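Exo-beta-1,4-mannosidase (Rhizomucor miehei, PDB 4LYP) catalyses the hydrolysis of terminal, non-reducing beta-D-mannose residues, probably from beta-1,4-linked manno-oligosaccharides, and has transglycosylation activity. Local coordinates at residues N61-M66 and W153-G158; N95-A100 and I235-Q240; G150-W153 and G158-Q161; F253-K256 and L262-A265. One frame throughout, in Å; residues are numbered along the deposited sequence.

Contact 1 of 4, residues N61-M66 and W153-G158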
loop_
_atom_site.group_PDB
_atom_site.type_symbol
_atom_site.label_atom_id
_atom_site.label_comp_id
_atom_site.label_asym_id
_atom_site.label_seq_id
_atom_site.Cartn_x
_atom_site.Cartn_y
_atom_site.Cartn_z
ATOM N N ASN A 61 -0.064 -0.419 -6.222
ATOM C CA ASN A 61 0.910 -0.310 -5.124
ATOM C C ASN A 61 2.321 -0.306 -5.722
ATOM O O ASN A 61 2.659 -1.093 -6.615
ATOM C CB ASN A 61 0.793 -1.501 -4.181
ATOM C CG ASN A 61 -0.397 -1.340 -3.255
ATOM O OD1 ASN A 61 -0.275 -0.707 -2.185
ATOM N ND2 ASN A 61 -1.554 -1.876 -3.639
ATOM N N TYR A 62 3.140 0.605 -5.193
ATOM C CA TYR A 62 4.539 0.790 -5.632
ATOM C C TYR A 62 5.346 1.224 -4.417
ATOM O O TYR A 62 5.984 2.292 -4.390
ATOM C CB TYR A 62 4.567 1.824 -6.761
ATOM C CG TYR A 62 5.884 1.897 -7.543
ATOM C CD1 TYR A 62 6.327 0.769 -8.266
ATOM C CD2 TYR A 62 6.611 3.079 -7.629
ATOM C CE1 TYR A 62 7.513 0.799 -9.011
ATOM C CE2 TYR A 62 7.747 3.124 -8.407
ATOM C CZ TYR A 62 8.194 2.002 -9.064
ATOM O OH TYR A 62 9.375 2.111 -9.790
ATOM N N TRP A 63 5.336 0.386 -3.391
ATOM C CA TRP A 63 5.999 0.647 -2.118
ATOM C C TRP A 63 7.512 0.701 -2.255
ATOM O O TRP A 63 8.195 1.262 -1.383
ATOM C CB TRP A 63 5.592 -0.406 -1.088
ATOM C CG TRP A 63 5.957 -1.794 -1.563
ATOM C CD1 TRP A 63 5.192 -2.660 -2.357
ATOM C CD2 TRP A 63 7.248 -2.419 -1.448
ATOM N NE1 TRP A 63 5.946 -3.730 -2.745
ATOM C CE2 TRP A 63 7.200 -3.626 -2.219
ATOM C CE3 TRP A 63 8.424 -2.066 -0.763
ATOM C CZ2 TRP A 63 8.307 -4.447 -2.346
ATOM C CZ3 TRP A 63 9.510 -2.925 -0.840
ATOM C CH2 TRP A 63 9.478 -4.067 -1.656
ATOM N N GLN A 64 8.087 0.144 -3.342
ATOM C CA GLN A 64 9.525 0.169 -3.577
ATOM C C GLN A 64 9.983 1.412 -4.253
ATOM O O GLN A 64 11.162 1.590 -4.525
ATOM C CB GLN A 64 9.950 -1.093 -4.378
ATOM C CG GLN A 64 9.517 -1.116 -5.861
ATOM C CD GLN A 64 8.127 -1.614 -6.156
ATOM O OE1 GLN A 64 7.162 -1.427 -5.368
ATOM N NE2 GLN A 64 7.972 -2.260 -7.299
ATOM N N GLY A 65 9.041 2.375 -4.514
ATOM C CA GLY A 65 9.385 3.560 -5.302
ATOM C C GLY A 65 10.471 4.380 -4.648
ATOM O O GLY A 65 11.383 4.895 -5.320
ATOM N N MET A 66 10.380 4.654 -3.313
ATOM C CA MET A 66 11.367 5.495 -2.658
ATOM C C MET A 66 12.757 4.898 -2.829
ATOM O O MET A 66 13.732 5.593 -3.173
ATOM C CB MET A 66 10.973 5.649 -1.202
ATOM C CG MET A 66 12.117 6.152 -0.293
ATOM S SD MET A 66 11.578 6.500 1.401
ATOM C CE MET A 66 11.196 4.840 1.951
ATOM N N TRP A 153 3.802 -4.549 9.855
ATOM C CA TRP A 153 4.621 -5.695 9.541
ATOM C C TRP A 153 6.089 -5.363 9.446
ATOM O O TRP A 153 6.554 -4.198 9.484
ATOM C CB TRP A 153 4.097 -6.389 8.270
ATOM C CG TRP A 153 2.679 -6.794 8.436
ATOM C CD1 TRP A 153 1.588 -6.240 7.804
ATOM C CD2 TRP A 153 2.136 -7.788 9.327
ATOM N NE1 TRP A 153 0.407 -6.811 8.270
ATOM C CE2 TRP A 153 0.730 -7.771 9.197
ATOM C CE3 TRP A 153 2.734 -8.681 10.265
ATOM C CZ2 TRP A 153 -0.099 -8.599 9.951
ATOM C CZ3 TRP A 153 1.889 -9.472 11.032
ATOM C CH2 TRP A 153 0.485 -9.448 10.881
ATOM N N GLN A 154 6.882 -6.435 9.265
ATOM C CA GLN A 154 8.342 -6.373 9.482
ATOM C C GLN A 154 9.138 -5.969 8.280
ATOM O O GLN A 154 10.354 -5.731 8.392
ATOM C CB GLN A 154 8.841 -7.740 9.994
ATOM C CG GLN A 154 8.821 -8.917 8.991
ATOM C CD GLN A 154 7.479 -9.643 8.868
ATOM O OE1 GLN A 154 6.384 -9.083 9.044
ATOM N NE2 GLN A 154 7.569 -10.946 8.530
ATOM N N TRP A 155 8.520 -5.843 7.099
ATOM C CA TRP A 155 9.282 -5.659 5.836
ATOM C C TRP A 155 9.787 -4.293 5.618
ATOM O O TRP A 155 10.595 -4.050 4.720
ATOM C CB TRP A 155 8.489 -6.211 4.683
ATOM C CG TRP A 155 7.096 -5.671 4.481
ATOM C CD1 TRP A 155 5.896 -6.266 4.876
ATOM C CD2 TRP A 155 6.746 -4.449 3.721
ATOM N NE1 TRP A 155 4.850 -5.504 4.433
ATOM C CE2 TRP A 155 5.309 -4.410 3.706
ATOM C CE3 TRP A 155 7.451 -3.434 3.100
ATOM C CZ2 TRP A 155 4.597 -3.399 3.071
ATOM C CZ3 TRP A 155 6.748 -2.456 2.455
ATOM C CH2 TRP A 155 5.313 -2.424 2.437
ATOM N N SER A 156 9.386 -3.337 6.485
ATOM C CA SER A 156 9.972 -2.013 6.512
ATOM C C SER A 156 10.475 -1.705 7.936
ATOM O O SER A 156 10.588 -0.530 8.323
ATOM C CB SER A 156 8.976 -0.957 6.023
ATOM O OG SER A 156 7.826 -0.978 6.856
ATOM N N GLY A 157 10.737 -2.748 8.744
ATOM C CA GLY A 157 11.029 -2.548 10.170
ATOM C C GLY A 157 9.696 -2.467 10.918
ATOM O O GLY A 157 9.243 -3.471 11.484
ATOM N N GLY A 158 9.030 -1.327 10.824
ATOM C CA GLY A 158 7.631 -1.252 11.218
ATOM C C GLY A 158 7.452 -1.150 12.755
ATOM O O GLY A 158 8.377 -0.872 13.517
#
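Trp63 and Trp155 meet between two backbone turns that stay well apart. The nearest CA atoms, those of Trp63 and Ser156, are still 9.9 Å apart. Trp63 sits inside a type I beta turn running from Tyr62 to Gly65. Gly65 N closes this turn on Tyr62 O at 3.1 Å, and helix 65-69 follows. On the other side, Gly157 N folds back to Gln154 O at 3.0 Å, and Trp155 lies within this bend.

The two indoles span this distance. Trp63 CE3 touches Trp155 CZ3 at 3.6 Å. Trp155 CH2 lies 4.1 Å from Trp63 CB. The six-membered ring centroids are 5.2 Å apart and the planes are inclined at 67°, so the pair is oblique. Both rings swing between their own backbone N and carbonyl carbon (chi1 59° for Trp63, 56° for Trp155). Gln64 OE1 lies over one face of the Trp63 ring, toward its rim. The Trp63 NE1 group is held by Gly411 O.

Trp155 also stacks on His415 and lies close to a bound Tris molecule, at the pocket that holds guanidine beside Trp153. Met99, at the end of strand 95-99, packs on both tryptophans. The contact thus joins the loop after strand 53-61 to the loop between strand 144-148 and helix 158-167.

Contact 2 of 4, residues N95-A100 and I235-Q240; sequences NLRVMA and IANEPQ. With GAI (guanidine), chain C.
Asn237 belongs to the Asn-Glu-Pro sequence that follows strand 230-234 at the active-site end of the barrel, and it accepts a hydrogen bond from Arg97 of strand 95-99. Arg97 NH2 donates to Asn237 OD1 at 2.8 Å, with an angle of 160° at the hydrogen. The acceptor lies at the edge of the guanidinium, in its plane. Seen from the amide, the donor is tilted 26° from the carbonyl plane; the guanidinium and amide planes are 56° apart. The Arg97 chain is extended from CG to NE, which carries its guanidinium across the barrel interior. Its NE binds Gln234, and its NH1 reaches Asn61 and makes a salt bridge with Glu337.

Asn-Glu-Pro is the signature found after the fourth barrel strand in family 5 glycosidases. In relatives its glutamate is the acid/base, consistent with the place of Glu238 here. The bound guanidine meets that carboxylate with two nitrogens: N1 reaches Glu238 OE2 at 2.8 Å and N2 reaches Glu238 OE1 at 2.8 Å. Trp153 NE1 also donates to OE1, and His291 bonds OE2. Just after the motif, Gln240 NE2 reaches Glu238 O at 2.9 Å from above the carbonyl plane, while Asn237 ND2 is held by Asn151 OD1.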
loop_
_atom_site.group_PDB
_atom_site.type_symbol
_atom_site.label_atom_id
_atom_site.label_comp_id
_atom_site.label_asym_id
_atom_site.label_seq_id
_atom_site.Cartn_x
_atom_site.Cartn_y
_atom_site.Cartn_z
ATOM N N ASN A 95 -2.838 6.714 -9.567
ATOM C CA ASN A 95 -2.680 6.753 -8.133
ATOM C C ASN A 95 -1.747 5.640 -7.703
ATOM O O ASN A 95 -1.929 4.483 -8.102
ATOM C CB ASN A 95 -4.074 6.552 -7.437
ATOM C CG ASN A 95 -4.010 6.626 -5.924
ATOM O OD1 ASN A 95 -4.003 5.582 -5.248
ATOM N ND2 ASN A 95 -3.953 7.830 -5.380
ATOM N N LEU A 96 -0.673 6.028 -6.962
ATOM C CA LEU A 96 0.241 5.017 -6.396
ATOM C C LEU A 96 0.171 5.093 -4.871
ATOM O O LEU A 96 0.281 6.159 -4.270
ATOM C CB LEU A 96 1.704 5.241 -6.802
ATOM C CG LEU A 96 1.932 5.269 -8.328
ATOM C CD1 LEU A 96 3.419 5.474 -8.580
ATOM C CD2 LEU A 96 1.465 3.961 -9.013
ATOM N N ARG A 97 -0.030 3.917 -4.271
ATOM C CA ARG A 97 0.149 3.749 -2.813
ATOM C C ARG A 97 1.615 3.430 -2.598
ATOM O O ARG A 97 2.122 2.453 -3.152
ATOM C CB ARG A 97 -0.813 2.686 -2.296
ATOM C CG ARG A 97 -0.660 2.460 -0.806
ATOM C CD ARG A 97 -1.869 1.715 -0.274
ATOM N NE ARG A 97 -1.696 1.330 1.145
ATOM C CZ ARG A 97 -1.354 0.132 1.601
ATOM N NH1 ARG A 97 -0.946 -0.823 0.776
ATOM N NH2 ARG A 97 -1.338 -0.072 2.918
ATOM N N VAL A 98 2.292 4.278 -1.844
ATOM C CA VAL A 98 3.730 4.239 -1.708
ATOM C C VAL A 98 4.083 4.169 -0.211
ATOM O O VAL A 98 3.293 4.509 0.638
ATOM C CB VAL A 98 4.434 5.406 -2.432
ATOM C CG1 VAL A 98 4.021 5.409 -3.896
ATOM C CG2 VAL A 98 4.164 6.717 -1.753
ATOM N N MET A 99 5.305 3.764 0.035
ATOM C CA MET A 99 5.781 3.680 1.409
ATOM C C MET A 99 6.710 4.862 1.712
ATOM O O MET A 99 7.694 5.066 1.113
ATOM C CB MET A 99 6.482 2.332 1.620
ATOM C CG MET A 99 6.914 2.034 3.063
ATOM S SD MET A 99 5.664 2.251 4.406
ATOM C CE MET A 99 6.107 0.656 5.010
ATOM N N ALA A 100 6.302 5.641 2.706
ATOM C CA ALA A 100 6.991 6.848 3.139
ATOM C C ALA A 100 7.598 6.633 4.542
ATOM O O ALA A 100 7.604 7.557 5.388
ATOM C CB ALA A 100 6.102 8.037 3.108
ATOM N N ILE A 235 -2.039 6.317 8.071
ATOM C CA ILE A 235 -1.397 6.071 9.384
ATOM C C ILE A 235 -0.294 4.995 9.249
ATOM O O ILE A 235 0.877 5.194 9.610
ATOM C CB ILE A 235 -2.438 5.675 10.408
ATOM C CG1 ILE A 235 -3.420 6.812 10.733
ATOM C CG2 ILE A 235 -1.704 5.247 11.716
ATOM C CD1 ILE A 235 -4.608 6.385 11.594
ATOM N N ALA A 236 -0.710 3.797 8.801
ATOM C CA ALA A 236 0.230 2.695 8.746
ATOM C C ALA A 236 -0.424 1.611 7.929
ATOM O O ALA A 236 -1.632 1.479 7.827
ATOM C CB ALA A 236 0.577 2.117 10.148
ATOM N N ASN A 237 0.422 0.717 7.379
ATOM C CA ASN A 237 -0.068 -0.470 6.679
ATOM C C ASN A 237 -0.580 -1.494 7.737
ATOM O O ASN A 237 0.201 -2.018 8.542
ATOM C CB ASN A 237 1.078 -1.079 5.879
ATOM C CG ASN A 237 0.644 -2.291 5.152
ATOM O OD1 ASN A 237 -0.393 -2.262 4.429
ATOM N ND2 ASN A 237 1.366 -3.379 5.302
ATOM N N GLU A 238 -1.890 -1.782 7.669
ATOM C CA GLU A 238 -2.519 -2.933 8.364
ATOM C C GLU A 238 -2.334 -2.934 9.887
ATOM O O GLU A 238 -1.914 -3.938 10.440
ATOM C CB GLU A 238 -2.066 -4.239 7.762
ATOM C CG GLU A 238 -2.332 -4.335 6.256
ATOM C CD GLU A 238 -2.155 -5.706 5.705
ATOM O OE1 GLU A 238 -1.737 -6.648 6.456
ATOM O OE2 GLU A 238 -2.505 -5.919 4.498
ATOM N N PRO A 239 -2.747 -1.884 10.607
ATOM C CA PRO A 239 -2.807 -2.057 12.064
ATOM C C PRO A 239 -3.668 -3.266 12.432
ATOM O O PRO A 239 -4.694 -3.496 11.822
ATOM C CB PRO A 239 -3.443 -0.754 12.559
ATOM C CG PRO A 239 -3.377 0.198 11.428
ATOM C CD PRO A 239 -3.349 -0.621 10.160
ATOM N N GLN A 240 -3.253 -4.060 13.432
ATOM C CA GLN A 240 -3.935 -5.291 13.816
ATOM C C GLN A 240 -4.781 -5.070 15.072
ATOM O O GLN A 240 -4.283 -5.054 16.190
ATOM C CB GLN A 240 -2.928 -6.425 14.014
ATOM C CG GLN A 240 -2.086 -6.753 12.771
ATOM C CD GLN A 240 -2.950 -7.286 11.652
ATOM O OE1 GLN A 240 -3.543 -8.374 11.769
ATOM N NE2 GLN A 240 -3.119 -6.528 10.567
HETATM C C GAI C . -0.473 -9.252 4.688
HETATM N N1 GAI C . -1.204 -8.396 3.975
HETATM N N2 GAI C . -0.637 -9.164 6.019
HETATM N N3 GAI C . 0.389 -10.053 4.172
#

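Contact 3 of 4, residues G150-W153 and G158-Q161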
loop_
_atom_site.group_PDB
_atom_site.type_symbol
_atom_site.label_atom_id
_atom_site.label_comp_id
_atom_site.label_asym_id
_atom_site.label_seq_id
_atom_site.Cartn_x
_atom_site.Cartn_y
_atom_site.Cartn_z
ATOM N N GLY A 150 3.820 4.228 8.076
ATOM C CA GLY A 150 4.358 3.177 8.949
ATOM C C GLY A 150 3.827 1.858 8.527
ATOM O O GLY A 150 3.130 1.779 7.493
ATOM N N ASN A 151 4.110 0.844 9.322
ATOM C CA ASN A 151 3.794 -0.529 8.882
ATOM C C ASN A 151 3.656 -1.389 10.090
ATOM O O ASN A 151 4.568 -1.392 10.938
ATOM C CB ASN A 151 4.918 -1.044 7.983
ATOM C CG ASN A 151 4.614 -2.334 7.250
ATOM O OD1 ASN A 151 3.512 -2.909 7.329
ATOM N ND2 ASN A 151 5.585 -2.749 6.469
ATOM N N PHE A 152 2.572 -2.109 10.254
ATOM C CA PHE A 152 2.518 -3.092 11.328
ATOM C C PHE A 152 3.621 -4.127 11.102
ATOM O O PHE A 152 4.194 -4.627 12.103
ATOM C CB PHE A 152 1.140 -3.731 11.392
ATOM C CG PHE A 152 1.018 -4.625 12.589
ATOM C CD1 PHE A 152 0.688 -4.076 13.837
ATOM C CD2 PHE A 152 1.331 -6.003 12.517
ATOM C CE1 PHE A 152 0.637 -4.860 14.966
ATOM C CE2 PHE A 152 1.275 -6.803 13.678
ATOM C CZ PHE A 152 0.924 -6.202 14.901
ATOM N N TRP A 153 3.802 -4.549 9.855
ATOM C CA TRP A 153 4.621 -5.695 9.541
ATOM C C TRP A 153 6.089 -5.363 9.446
ATOM O O TRP A 153 6.554 -4.198 9.484
ATOM C CB TRP A 153 4.097 -6.389 8.270
ATOM C CG TRP A 153 2.679 -6.794 8.436
ATOM C CD1 TRP A 153 1.588 -6.240 7.804
ATOM C CD2 TRP A 153 2.136 -7.788 9.327
ATOM N NE1 TRP A 153 0.407 -6.811 8.270
ATOM C CE2 TRP A 153 0.730 -7.771 9.197
ATOM C CE3 TRP A 153 2.734 -8.681 10.265
ATOM C CZ2 TRP A 153 -0.099 -8.599 9.951
ATOM C CZ3 TRP A 153 1.889 -9.472 11.032
ATOM C CH2 TRP A 153 0.485 -9.448 10.881
ATOM N N GLY A 158 9.030 -1.327 10.824
ATOM C CA GLY A 158 7.631 -1.252 11.218
ATOM C C GLY A 158 7.452 -1.150 12.755
ATOM O O GLY A 158 8.377 -0.872 13.517
ATOM N N PHE A 159 6.211 -1.387 13.195
ATOM C CA PHE A 159 5.863 -1.193 14.612
ATOM C C PHE A 159 6.703 -2.095 15.493
ATOM O O PHE A 159 7.075 -1.690 16.604
ATOM C CB PHE A 159 4.401 -1.466 14.843
ATOM C CG PHE A 159 3.463 -0.402 14.327
ATOM C CD1 PHE A 159 3.885 0.672 13.602
ATOM C CD2 PHE A 159 2.107 -0.538 14.532
ATOM C CE1 PHE A 159 3.021 1.652 13.145
ATOM C CE2 PHE A 159 1.209 0.428 14.108
ATOM C CZ PHE A 159 1.642 1.522 13.380
ATOM N N GLY A 160 7.080 -3.312 15.054
ATOM C CA GLY A 160 7.944 -4.163 15.850
ATOM C C GLY A 160 9.311 -3.571 16.044
ATOM O O GLY A 160 9.909 -3.747 17.106
ATOM N N GLN A 161 9.818 -2.843 15.058
ATOM C CA GLN A 161 11.091 -2.157 15.209
ATOM C C GLN A 161 10.956 -1.016 16.222
ATOM O O GLN A 161 11.857 -0.822 17.028
ATOM C CB GLN A 161 11.630 -1.679 13.861
ATOM C CG GLN A 161 12.951 -0.958 14.013
ATOM C CD GLN A 161 14.011 -1.857 14.622
ATOM O OE1 GLN A 161 14.279 -2.945 14.107
ATOM N NE2 GLN A 161 14.655 -1.429 15.727
HETATM O O HOH W 1 6.896 -4.627 12.586
#
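Phe159 lays one ring face over the peptide that links Asn151 to Phe152. Asn151 C is 4.1 Å above that face, toward the rim. The Phe152 side chain crosses that of Phe159 at about a right angle, and the rings touch obliquely where Phe152 CD1 lies 3.9 Å from Phe159 CD2. Phe152 CG is anti to the backbone N (chi1 -173°), which brings one edge of its ring to Trp153, with Phe152 CD2 above the centre of one indole face. Phe159 stacks on Phe191 as well, while Phe152 packs on helix 181-193.

Beside the rings the backbones are bonded. Phe159 N donates to Asn151 O at 2.8 Å, nearly along the C=O axis. Gly158 CA is pressed close by, 3.1 Å from Asn151 O, and it makes a CH...O contact with Trp153 O at 3.6 Å. Its positive phi (79°) suits glycine.

Water 1 bridges the next step, donating to Phe152 O at 2.7 Å and accepting from Gly160 N at 2.8 Å. The amides of Phe159 and Gly160 lie in buried residues and are satisfied by a loop carbonyl and a water. The loop bearing Trp153, a guanidine-pocket residue, is thereby bonded to Phe159 and, through water, to Gly160 of helix 158-167.

Contact 4 of 4, residues F253-K256 and L262-A265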
loop_
_atom_site.group_PDB
_atom_site.type_symbol
_atom_site.label_atom_id
_atom_site.label_comp_id
_atom_site.label_asym_id
_atom_site.label_seq_id
_atom_site.Cartn_x
_atom_site.Cartn_y
_atom_site.Cartn_z
ATOM N N PHE A 253 -3.564 13.933 14.837
ATOM C CA PHE A 253 -2.201 14.450 14.752
ATOM C C PHE A 253 -1.828 14.678 13.284
ATOM O O PHE A 253 -1.298 15.712 12.901
ATOM C CB PHE A 253 -1.202 13.468 15.396
ATOM C CG PHE A 253 0.211 13.892 15.307
ATOM C CD1 PHE A 253 0.755 14.741 16.265
ATOM C CD2 PHE A 253 1.015 13.496 14.235
ATOM C CE1 PHE A 253 2.107 15.147 16.156
ATOM C CE2 PHE A 253 2.298 13.928 14.133
ATOM C CZ PHE A 253 2.855 14.737 15.086
ATOM N N ILE A 254 -2.106 13.667 12.429
ATOM C CA ILE A 254 -1.745 13.749 11.023
ATOM C C ILE A 254 -2.521 14.901 10.334
ATOM O O ILE A 254 -1.918 15.667 9.597
ATOM C CB ILE A 254 -2.033 12.401 10.293
ATOM C CG1 ILE A 254 -1.066 11.367 10.803
ATOM C CG2 ILE A 254 -1.964 12.523 8.790
ATOM C CD1 ILE A 254 -1.404 9.965 10.345
ATOM N N LYS A 255 -3.822 15.006 10.629
ATOM C CA LYS A 255 -4.636 16.043 10.012
ATOM C C LYS A 255 -4.169 17.436 10.426
ATOM O O LYS A 255 -4.037 18.345 9.597
ATOM C CB LYS A 255 -6.100 15.840 10.420
ATOM C CG LYS A 255 -7.015 16.875 9.785
ATOM C CD LYS A 255 -7.246 16.843 8.309
ATOM C CE LYS A 255 -8.002 15.626 7.895
ATOM N NZ LYS A 255 -8.422 15.647 6.395
ATOM N N LYS A 256 -3.879 17.628 11.718
ATOM C CA LYS A 256 -3.394 18.940 12.163
ATOM C C LYS A 256 -1.995 19.243 11.526
ATOM O O LYS A 256 -1.688 20.383 11.220
ATOM C CB LYS A 256 -3.296 18.954 13.689
ATOM C CG LYS A 256 -4.699 19.046 14.379
ATOM C CD LYS A 256 -4.558 19.202 15.879
ATOM C CE LYS A 256 -5.849 19.613 16.633
ATOM N NZ LYS A 256 -6.990 18.692 16.520
ATOM N N LEU A 262 -6.216 14.593 2.859
ATOM C CA LEU A 262 -6.971 13.447 3.376
ATOM C C LEU A 262 -6.107 12.547 4.271
ATOM O O LEU A 262 -4.878 12.493 4.100
ATOM C CB LEU A 262 -7.532 12.642 2.217
ATOM C CG LEU A 262 -8.445 13.404 1.270
ATOM C CD1 LEU A 262 -8.903 12.480 0.116
ATOM C CD2 LEU A 262 -9.653 14.008 2.020
ATOM N N VAL A 263 -6.784 11.825 5.156
ATOM C CA VAL A 263 -6.155 10.876 6.063
ATOM C C VAL A 263 -6.843 9.551 5.942
ATOM O O VAL A 263 -8.099 9.451 5.951
ATOM C CB VAL A 263 -6.159 11.404 7.517
ATOM C CG1 VAL A 263 -5.482 10.409 8.466
ATOM C CG2 VAL A 263 -5.479 12.756 7.585
ATOM N N SER A 264 -6.035 8.496 5.906
ATOM C CA SER A 264 -6.484 7.123 5.844
ATOM C C SER A 264 -5.889 6.245 6.938
ATOM O O SER A 264 -4.822 6.556 7.459
ATOM C CB SER A 264 -5.956 6.565 4.431
ATOM O OG SER A 264 -6.178 5.196 4.306
ATOM N N ALA A 265 -6.599 5.158 7.312
ATOM C CA ALA A 265 -6.186 4.275 8.369
ATOM C C ALA A 265 -5.314 3.118 7.928
ATOM O O ALA A 265 -4.672 2.496 8.773
ATOM C CB ALA A 265 -7.412 3.724 9.067
#
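Val263 on strand 262-264 packs against Ile254 and Lys255 of helix 244-257. The helix and strand come closest at Lys255 and Val263, whose CA atoms are 6.7 Å apart. The two elements are consecutive, and with strand 230-234 they form one beta-alpha-beta unit of the TIM barrel. Such crossovers are right-handed in this fold.

The tight part is apolar and buried. Ile254 CG2 meets Val263 CG2 at 3.7 Å, and Val263 CG1 follows at 4.1 Å from the same Ile254 CG2. The CG2 methyl of Ile254 is anti to its backbone N, with CG1 beside that N (chi1 -69°), which leaves the methyl to face the strand. Ile254 also touches Trp233 of strand 230-234 and Ile209 of helix 197-213, so the apolar core extends to the neighbouring strand and helix.

The outer part is looser and partly exposed. Here Lys255 leaves the helix and bends at chi2 and chi3 (69° and 67°). The bends bring its aliphatic end slantwise across Val263, with Lys255 CE 3.8 Å from Val263 CG2. Lys255 NZ passes 4.0 Å from Leu262 CA and goes on to polar partners: a salt bridge to Asp286 and a hydrogen bond to His261 O.

Asp286 OD2 also accepts from Val263 N. One carboxylate oxygen therefore binds both the lysine of the helix and the backbone of the strand. The CE methylene of the lysine packs on Val263, while its ammonium group, probably charged, is probably balanced by Asp286.

Overall arrangement
From the N terminus, contact 1 closes a long loop by bringing 61-66, after strand 53-61, to 153-158. Contact 2 opens inside that loop at strand 95-99 and closes beyond it at 235-240, so the two cross. Contact 3 is a short closure, 150-153 with 158-161, nested inside the loop of contact 2. It shares Trp153 and Gly158 with contact 1. These three touch one another around the guanidine pocket that includes Trp153 and Glu238. Contact 4 follows in series, within one beta-alpha-beta unit. It meets contact 2 where Ile235 N faces Ser264 O, but it does not touch contacts 1 and 3, whose nearest atoms are about 11 and 8 Å away.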